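PDB 3KTN: carbohydrate kinase, pfkB family from Enterococcus faecalis, which probably phosphorylates a sugar acid, as a putative 2-keto-3-deoxygluconate kinase of the ribokinase-like PfkB family. Local coordinates for residues G81-E93 against V103-S116. Numbering follows the deposited sequence.
With SO4 (sulfate ion), chain B.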
ATOM      1  N   GLY A  81      15.983  15.186  25.375  1.00 37.30           N
ATOM      2  CA  GLY A  81      17.394  14.837  25.442  1.00 35.42           C
ATOM      3  C   GLY A  81      17.698  13.447  24.925  1.00 37.29           C
ATOM      4  O   GLY A  81      16.783  12.665  24.667  1.00 36.16           O
ATOM      5  N   GLU A  82      18.983  13.137  24.774  1.00 36.08           N
ATOM      6  CA  GLU A  82      19.397  11.826  24.290  1.00 39.83           C
ATOM      7  C   GLU A  82      19.732  10.936  25.473  1.00 39.70           C
ATOM      8  O   GLU A  82      20.364  11.377  26.423  1.00 41.20           O
ATOM      9  CB  GLU A  82      20.630  11.941  23.387  1.00 39.11           C
ATOM     10  CG  GLU A  82      20.524  13.008  22.321  1.00 41.86           C
ATOM     11  CD  GLU A  82      21.722  13.019  21.387  1.00 43.94           C
ATOM     12  OE1 GLU A  82      22.865  12.859  21.867  1.00 43.91           O
ATOM     13  OE2 GLU A  82      21.517  13.199  20.170  1.00 47.18           O
ATOM     14  N   LYS A  83      19.315   9.679  25.405  1.00 40.29           N
ATOM     15  CA  LYS A  83      19.570   8.741  26.481  1.00 39.96           C
ATOM     16  C   LYS A  83      19.061   7.364  26.078  1.00 40.39           C
ATOM     17  O   LYS A  83      18.124   7.250  25.288  1.00 39.90           O
ATOM     18  CB  LYS A  83      18.845   9.203  27.747  1.00 42.25           C
ATOM     19  CG  LYS A  83      19.010   8.289  28.946  1.00 46.48           C
ATOM     20  CD  LYS A  83      19.890   8.926  30.013  1.00 49.48           C
ATOM     21  CE  LYS A  83      20.028   8.015  31.230  1.00 52.06           C
ATOM     22  NZ  LYS A  83      20.890   8.622  32.287  1.00 53.15           N
ATOM     23  N   GLY A  84      19.686   6.323  26.618  1.00 39.38           N
ATOM     24  CA  GLY A  84      19.261   4.969  26.329  1.00 40.38           C
ATOM     25  C   GLY A  84      19.397   4.548  24.884  1.00 41.31           C
ATOM     26  O   GLY A  84      20.139   5.154  24.114  1.00 40.52           O
ATOM     27  N   ASP A  85      18.661   3.503  24.518  1.00 43.49           N
ATOM     28  CA  ASP A  85      18.705   2.963  23.165  1.00 46.22           C
ATOM     29  C   ASP A  85      17.335   2.490  22.694  1.00 45.90           C
ATOM     30  O   ASP A  85      17.077   2.389  21.495  1.00 51.02           O
ATOM     31  CB  ASP A  85      19.653   1.767  23.129  1.00 49.08           C
ATOM     32  CG  ASP A  85      21.033   2.104  23.636  1.00 54.78           C
ATOM     33  OD1 ASP A  85      21.774   2.811  22.917  1.00 57.80           O
ATOM     34  OD2 ASP A  85      21.373   1.667  24.756  1.00 57.43           O
ATOM     35  N   HIS A  86      16.460   2.219  23.650  1.00 41.46           N
ATOM     36  CA  HIS A  86      15.142   1.677  23.379  1.00 36.73           C
ATOM     37  C   HIS A  86      13.980   2.660  23.525  1.00 35.08           C
ATOM     38  O   HIS A  86      14.058   3.643  24.265  1.00 32.74           O
ATOM     39  CB  HIS A  86      14.954   0.483  24.325  1.00 37.15           C
ATOM     40  CG  HIS A  86      13.654  -0.244  24.166  1.00 39.22           C
ATOM     41  ND1 HIS A  86      13.416  -1.129  23.135  1.00 38.09           N
ATOM     42  CD2 HIS A  86      12.549  -0.271  24.949  1.00 36.59           C
ATOM     43  CE1 HIS A  86      12.224  -1.674  23.292  1.00 36.36           C
ATOM     44  NE2 HIS A  86      11.677  -1.172  24.385  1.00 38.73           N
ATOM     45  N   ILE A  87      12.902   2.394  22.794  1.00 32.13           N
ATOM     46  CA  ILE A  87      11.696   3.207  22.889  1.00 30.55           C
ATOM     47  C   ILE A  87      10.549   2.234  23.162  1.00 30.38           C
ATOM     48  O   ILE A  87      10.484   1.160  22.556  1.00 30.24           O
ATOM     49  CB  ILE A  87      11.409   3.994  21.589  1.00 30.21           C
ATOM     50  CG1 ILE A  87      12.550   4.975  21.308  1.00 32.68           C
ATOM     51  CG2 ILE A  87      10.100   4.768  21.731  1.00 28.95           C
ATOM     52  CD1 ILE A  87      12.323   5.860  20.084  1.00 36.05           C
ATOM     53  N   GLY A  88       9.668   2.591  24.091  1.00 29.81           N
ATOM     54  CA  GLY A  88       8.545   1.722  24.407  1.00 29.80           C
ATOM     55  C   GLY A  88       7.620   1.633  23.205  1.00 30.40           C
ATOM     56  O   GLY A  88       7.627   2.523  22.357  1.00 30.58           O
ATOM     57  N   SER A  89       6.822   0.575  23.120  1.00 29.11           N
ATOM     58  CA  SER A  89       5.918   0.433  21.985  1.00 29.27           C
ATOM     59  C   SER A  89       4.751  -0.489  22.268  1.00 28.31           C
ATOM     60  O   SER A  89       4.742  -1.222  23.260  1.00 27.38           O
ATOM     61  CB  SER A  89       6.675  -0.121  20.777  1.00 27.91           C
ATOM     62  OG  SER A  89       7.048  -1.478  21.003  1.00 27.64           O
ATOM     63  N   PHE A  90       3.769  -0.448  21.375  1.00 26.98           N
ATOM     64  CA  PHE A  90       2.610  -1.319  21.471  1.00 26.91           C
ATOM     65  C   PHE A  90       1.970  -1.501  20.098  1.00 27.44           C
ATOM     66  O   PHE A  90       2.134  -0.670  19.199  1.00 27.28           O
ATOM     67  CB  PHE A  90       1.592  -0.771  22.484  1.00 26.21           C
ATOM     68  CG  PHE A  90       0.895   0.496  22.056  1.00 27.96           C
ATOM     69  CD1 PHE A  90      -0.333   0.443  21.396  1.00 27.83           C
ATOM     70  CD2 PHE A  90       1.423   1.742  22.386  1.00 27.57           C
ATOM     71  CE1 PHE A  90      -1.026   1.607  21.079  1.00 28.44           C
ATOM     72  CE2 PHE A  90       0.739   2.912  22.072  1.00 28.07           C
ATOM     73  CZ  PHE A  90      -0.491   2.843  21.420  1.00 28.28           C
ATOM     74  N   PHE A  91       1.266  -2.611  19.942  1.00 26.70           N
ATOM     75  CA  PHE A  91       0.571  -2.920  18.709  1.00 25.81           C
ATOM     76  C   PHE A  91      -0.900  -2.668  18.980  1.00 27.50           C
ATOM     77  O   PHE A  91      -1.384  -2.921  20.088  1.00 25.71           O
ATOM     78  CB  PHE A  91       0.789  -4.381  18.333  1.00 22.93           C
ATOM     79  CG  PHE A  91       2.181  -4.675  17.863  1.00 24.06           C
ATOM     80  CD1 PHE A  91       2.475  -4.738  16.499  1.00 23.67           C
ATOM     81  CD2 PHE A  91       3.218  -4.829  18.781  1.00 23.67           C
ATOM     82  CE1 PHE A  91       3.778  -4.944  16.056  1.00 22.04           C
ATOM     83  CE2 PHE A  91       4.527  -5.034  18.343  1.00 25.12           C
ATOM     84  CZ  PHE A  91       4.805  -5.090  16.977  1.00 24.01           C
ATOM     85  N   ALA A  92      -1.604  -2.142  17.985  1.00 25.32           N
ATOM     86  CA  ALA A  92      -3.026  -1.883  18.136  1.00 25.90           C
ATOM     87  C   ALA A  92      -3.775  -2.461  16.943  1.00 26.05           C
ATOM     88  O   ALA A  92      -3.647  -1.974  15.821  1.00 27.38           O
ATOM     89  CB  ALA A  92      -3.274  -0.384  18.252  1.00 20.61           C
ATOM     90  N   GLU A  93      -4.542  -3.515  17.188  1.00 26.92           N
ATOM     91  CA  GLU A  93      -5.329  -4.156  16.134  1.00 26.89           C
ATOM     92  C   GLU A  93      -6.738  -3.607  16.294  1.00 26.27           C
ATOM     93  O   GLU A  93      -7.417  -3.914  17.269  1.00 26.74           O
ATOM     94  CB  GLU A  93      -5.313  -5.676  16.325  1.00 28.70           C
ATOM     95  CG  GLU A  93      -3.949  -6.316  16.089  1.00 27.70           C
ATOM     96  CD  GLU A  93      -3.890  -7.760  16.568  1.00 32.93           C
ATOM     97  OE1 GLU A  93      -3.578  -7.967  17.761  1.00 31.75           O
ATOM     98  OE2 GLU A  93      -4.163  -8.682  15.762  1.00 26.93           O
ATOM     99  N   VAL A 103      -4.862  -4.181  22.191  1.00 25.66           N
ATOM    100  CA  VAL A 103      -3.594  -3.492  22.372  1.00 25.28           C
ATOM    101  C   VAL A 103      -2.618  -4.457  23.033  1.00 27.50           C
ATOM    102  O   VAL A 103      -2.935  -5.067  24.052  1.00 28.94           O
ATOM    103  CB  VAL A 103      -3.763  -2.235  23.248  1.00 24.40           C
ATOM    104  CG1 VAL A 103      -2.398  -1.669  23.637  1.00 24.54           C
ATOM    105  CG2 VAL A 103      -4.550  -1.180  22.478  1.00 23.86           C
ATOM    106  N   THR A 104      -1.440  -4.611  22.440  1.00 27.72           N
ATOM    107  CA  THR A 104      -0.417  -5.500  22.992  1.00 26.20           C
ATOM    108  C   THR A 104       0.867  -4.696  23.206  1.00 27.14           C
ATOM    109  O   THR A 104       1.494  -4.248  22.244  1.00 26.29           O
ATOM    110  CB  THR A 104      -0.123  -6.665  22.041  1.00 26.09           C
ATOM    111  OG1 THR A 104      -1.345  -7.333  21.711  1.00 24.90           O
ATOM    112  CG2 THR A 104       0.830  -7.653  22.692  1.00 26.83           C
ATOM    113  N   TYR A 105       1.250  -4.520  24.468  1.00 26.78           N
ATOM    114  CA  TYR A 105       2.447  -3.759  24.829  1.00 29.44           C
ATOM    115  C   TYR A 105       3.732  -4.560  24.720  1.00 29.58           C
ATOM    116  O   TYR A 105       3.739  -5.775  24.906  1.00 30.20           O
ATOM    117  CB  TYR A 105       2.345  -3.251  26.273  1.00 29.07           C
ATOM    118  CG  TYR A 105       1.282  -2.212  26.499  1.00 30.36           C
ATOM    119  CD1 TYR A 105       1.505  -0.871  26.185  1.00 31.90           C
ATOM    120  CD2 TYR A 105       0.042  -2.569  27.014  1.00 31.02           C
ATOM    121  CE1 TYR A 105       0.510   0.088  26.382  1.00 32.43           C
ATOM    122  CE2 TYR A 105      -0.953  -1.624  27.210  1.00 33.48           C
ATOM    123  CZ  TYR A 105      -0.715  -0.302  26.892  1.00 31.28           C
ATOM    124  OH  TYR A 105      -1.728   0.614  27.057  1.00 34.45           O
ATOM    125  N   GLN A 106       4.819  -3.862  24.417  1.00 30.86           N
ATOM    126  CA  GLN A 106       6.143  -4.472  24.344  1.00 31.07           C
ATOM    127  C   GLN A 106       6.883  -3.862  25.538  1.00 31.71           C
ATOM    128  O   GLN A 106       6.264  -3.158  26.332  1.00 31.01           O
ATOM    129  CB  GLN A 106       6.830  -4.101  23.034  1.00 31.04           C
ATOM    130  CG  GLN A 106       6.371  -4.931  21.846  1.00 33.26           C
ATOM    131  CD  GLN A 106       7.198  -6.191  21.660  1.00 36.22           C
ATOM    132  OE1 GLN A 106       6.981  -7.203  22.337  1.00 32.79           O
ATOM    133  NE2 GLN A 106       8.169  -6.131  20.736  1.00 32.88           N
ATOM    134  N   ASN A 107       8.181  -4.118  25.672  1.00 33.13           N
ATOM    135  CA  ASN A 107       8.933  -3.571  26.798  1.00 34.88           C
ATOM    136  C   ASN A 107       8.807  -2.064  26.871  1.00 36.86           C
ATOM    137  O   ASN A 107       9.063  -1.350  25.900  1.00 37.89           O
ATOM    138  CB  ASN A 107      10.415  -3.938  26.717  1.00 37.05           C
ATOM    139  CG  ASN A 107      11.210  -3.385  27.893  1.00 38.97           C
ATOM    140  OD1 ASN A 107      11.396  -2.174  28.018  1.00 37.41           O
ATOM    141  ND2 ASN A 107      11.665  -4.273  28.770  1.00 40.22           N
ATOM    142  N   ARG A 108       8.437  -1.581  28.046  1.00 37.84           N
ATOM    143  CA  ARG A 108       8.255  -0.157  28.249  1.00 37.99           C
ATOM    144  C   ARG A 108       9.222   0.450  29.271  1.00 38.18           C
ATOM    145  O   ARG A 108       9.675   1.577  29.103  1.00 38.96           O
ATOM    146  CB  ARG A 108       6.819   0.073  28.688  1.00 38.95           C
ATOM    147  CG  ARG A 108       6.257   1.430  28.391  1.00 39.96           C
ATOM    148  CD  ARG A 108       4.751   1.356  28.553  1.00 37.38           C
ATOM    149  NE  ARG A 108       4.130   2.670  28.537  1.00 33.35           N
ATOM    150  CZ  ARG A 108       2.842   2.874  28.767  1.00 33.69           C
ATOM    151  NH1 ARG A 108       2.042   1.845  29.034  1.00 32.16           N
ATOM    152  NH2 ARG A 108       2.355   4.102  28.727  1.00 31.73           N
ATOM    153  N   HIS A 109       9.558  -0.302  30.314  1.00 38.58           N
ATOM    154  CA  HIS A 109      10.436   0.229  31.355  1.00 41.32           C
ATOM    155  C   HIS A 109      11.913   0.394  31.007  1.00 40.43           C
ATOM    156  O   HIS A 109      12.608   1.175  31.653  1.00 39.66           O
ATOM    157  CB  HIS A 109      10.289  -0.593  32.646  1.00 44.61           C
ATOM    158  CG  HIS A 109      10.718  -2.021  32.519  1.00 48.59           C
ATOM    159  ND1 HIS A 109      12.043  -2.401  32.481  1.00 52.91           N
ATOM    160  CD2 HIS A 109       9.997  -3.164  32.448  1.00 51.21           C
ATOM    161  CE1 HIS A 109      12.119  -3.717  32.396  1.00 52.33           C
ATOM    162  NE2 HIS A 109      10.891  -4.206  32.374  1.00 52.87           N
ATOM    163  N   GLN A 110      12.396  -0.316  29.991  1.00 39.86           N
ATOM    164  CA  GLN A 110      13.798  -0.198  29.596  1.00 40.22           C
ATOM    165  C   GLN A 110      13.998   0.900  28.547  1.00 38.49           C
ATOM    166  O   GLN A 110      15.032   0.951  27.886  1.00 40.12           O
ATOM    167  CB  GLN A 110      14.308  -1.522  29.026  1.00 43.97           C
ATOM    168  CG  GLN A 110      14.071  -2.739  29.901  1.00 51.89           C
ATOM    169  CD  GLN A 110      14.860  -2.697  31.188  1.00 55.87           C
ATOM    170  OE1 GLN A 110      14.606  -1.863  32.062  1.00 58.44           O
ATOM    171  NE2 GLN A 110      15.829  -3.598  31.317  1.00 57.16           N
ATOM    172  N   SER A 111      13.017   1.781  28.400  1.00 37.69           N
ATOM    173  CA  SER A 111      13.109   2.859  27.417  1.00 37.32           C
ATOM    174  C   SER A 111      14.015   3.999  27.872  1.00 38.38           C
ATOM    175  O   SER A 111      14.396   4.084  29.042  1.00 37.39           O
ATOM    176  CB  SER A 111      11.720   3.428  27.126  1.00 36.95           C
ATOM    177  OG  SER A 111      11.188   4.087  28.268  1.00 34.61           O
ATOM    178  N   ALA A 112      14.351   4.871  26.925  1.00 36.47           N
ATOM    179  CA  ALA A 112      15.183   6.032  27.192  1.00 37.47           C
ATOM    180  C   ALA A 112      14.556   6.881  28.300  1.00 37.83           C
ATOM    181  O   ALA A 112      15.256   7.422  29.156  1.00 37.86           O
ATOM    182  CB  ALA A 112      15.331   6.861  25.929  1.00 35.68           C
ATOM    183  N   PHE A 113      13.233   7.002  28.280  1.00 36.93           N
ATOM    184  CA  PHE A 113      12.539   7.785  29.292  1.00 36.93           C
ATOM    185  C   PHE A 113      12.525   7.044  30.629  1.00 36.90           C
ATOM    186  O   PHE A 113      12.711   7.647  31.681  1.00 36.58           O
ATOM    187  CB  PHE A 113      11.105   8.061  28.855  1.00 35.73           C
ATOM    188  CG  PHE A 113      10.288   8.803  29.877  1.00 34.94           C
ATOM    189  CD1 PHE A 113      10.617  10.102  30.242  1.00 36.21           C
ATOM    190  CD2 PHE A 113       9.157   8.216  30.438  1.00 35.10           C
ATOM    191  CE1 PHE A 113       9.824  10.814  31.151  1.00 36.06           C
ATOM    192  CE2 PHE A 113       8.358   8.917  31.349  1.00 35.19           C
ATOM    193  CZ  PHE A 113       8.691  10.218  31.702  1.00 34.85           C
ATOM    194  N   GLY A 114      12.314   5.735  30.570  1.00 36.18           N
ATOM    195  CA  GLY A 114      12.266   4.929  31.773  1.00 38.96           C
ATOM    196  C   GLY A 114      13.555   4.835  32.576  1.00 40.69           C
ATOM    197  O   GLY A 114      13.507   4.591  33.785  1.00 41.33           O
ATOM    198  N   ILE A 115      14.702   5.015  31.924  1.00 40.35           N
ATOM    199  CA  ILE A 115      15.984   4.929  32.616  1.00 41.92           C
ATOM    200  C   ILE A 115      16.579   6.291  32.961  1.00 43.09           C
ATOM    201  O   ILE A 115      17.693   6.374  33.474  1.00 44.59           O
ATOM    202  CB  ILE A 115      17.033   4.150  31.788  1.00 40.81           C
ATOM    203  CG1 ILE A 115      17.459   4.965  30.568  1.00 41.89           C
ATOM    204  CG2 ILE A 115      16.463   2.815  31.348  1.00 41.80           C
ATOM    205  CD1 ILE A 115      18.683   4.407  29.874  1.00 41.27           C
ATOM    206  N   SER A 116      15.849   7.359  32.672  1.00 44.89           N
ATOM    207  CA  SER A 116      16.345   8.692  32.971  1.00 47.53           C
ATOM    208  C   SER A 116      15.853   9.151  34.344  1.00 49.09           C
ATOM    209  O   SER A 116      14.754   8.799  34.775  1.00 48.34           O
ATOM    210  CB  SER A 116      15.895   9.675  31.893  1.00 46.97           C
ATOM    211  OG  SER A 116      14.485   9.777  31.866  1.00 51.64           O
TER
HETATM  212  S   SO4 B 401      -1.199   3.682  29.014  1.00 42.69           S
HETATM  213  O1  SO4 B 401      -1.889   2.995  30.122  1.00 42.45           O
HETATM  214  O2  SO4 B 401      -2.135   4.597  28.344  1.00 39.44           O
HETATM  215  O3  SO4 B 401      -0.057   4.451  29.542  1.00 40.98           O
HETATM  216  O4  SO4 B 401      -0.701   2.669  28.069  1.00 40.50           O
HETATM  217  O   HOH W   1      17.057   2.359  26.639  1.00 37.11           O
HETATM  218  O   HOH W   2       8.115  -3.478  19.334  1.00 32.70           O
HETATM  219  O   HOH W   3      -2.502  -6.167  19.680  1.00 22.72           O
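Phe-91 and Thr-104 form the hydrogen-bonded antiparallel pair, each backbone serving the other: Phe-91 N reaches Thr-104 O at 2.8 Å, and Thr-104 N returns to Phe-91 O. Phe-90 and Tyr-105 are the neighbouring non-hydrogen-bonded pair, rings obliquely set, Phe-90 CB 3.7 Å from Tyr-105 CD1; past them Gln-106 N donates to Ser-89 O. Beyond the strand ends His-86 holds segment 81-93 to segment 103-116: NE2 donates to Asn-107 O (3.0 Å) almost in the ring plane, though from above the carbonyl plane, a chi1 of -178° carrying the imidazole across. His-86 O in turn accepts from Ala-112 N at 2.9 Å. Side chains brace the type I turn from Arg-108 to Ser-111: Asn-107 OD1 takes Gln-110 N on a lone pair, an Asx motif, and Ser-111 OG donates to Arg-108 O and receives Gly-114 N, an ST motif. Waters join Asp-85 N to Gln-110 O and Ser-89 OG to Gln-106 NE2; that NE2 also donates to Ile-87 O of a second subunit. A sulfate, probably from the crystallisation liquor, takes Arg-108 NH2 on O3 (2.6 Å), Arg-108 NH1 and, weakly, Tyr-105 OH on O4, and also Arg-171 NE; Arg-108 NE pairs with Glu-10. Strands 88-93 and 101-105 thus form a beta hairpin of the small sheet, which a third subunit's strand extends, consistent with the lid of ribokinase-like PfkB kinases.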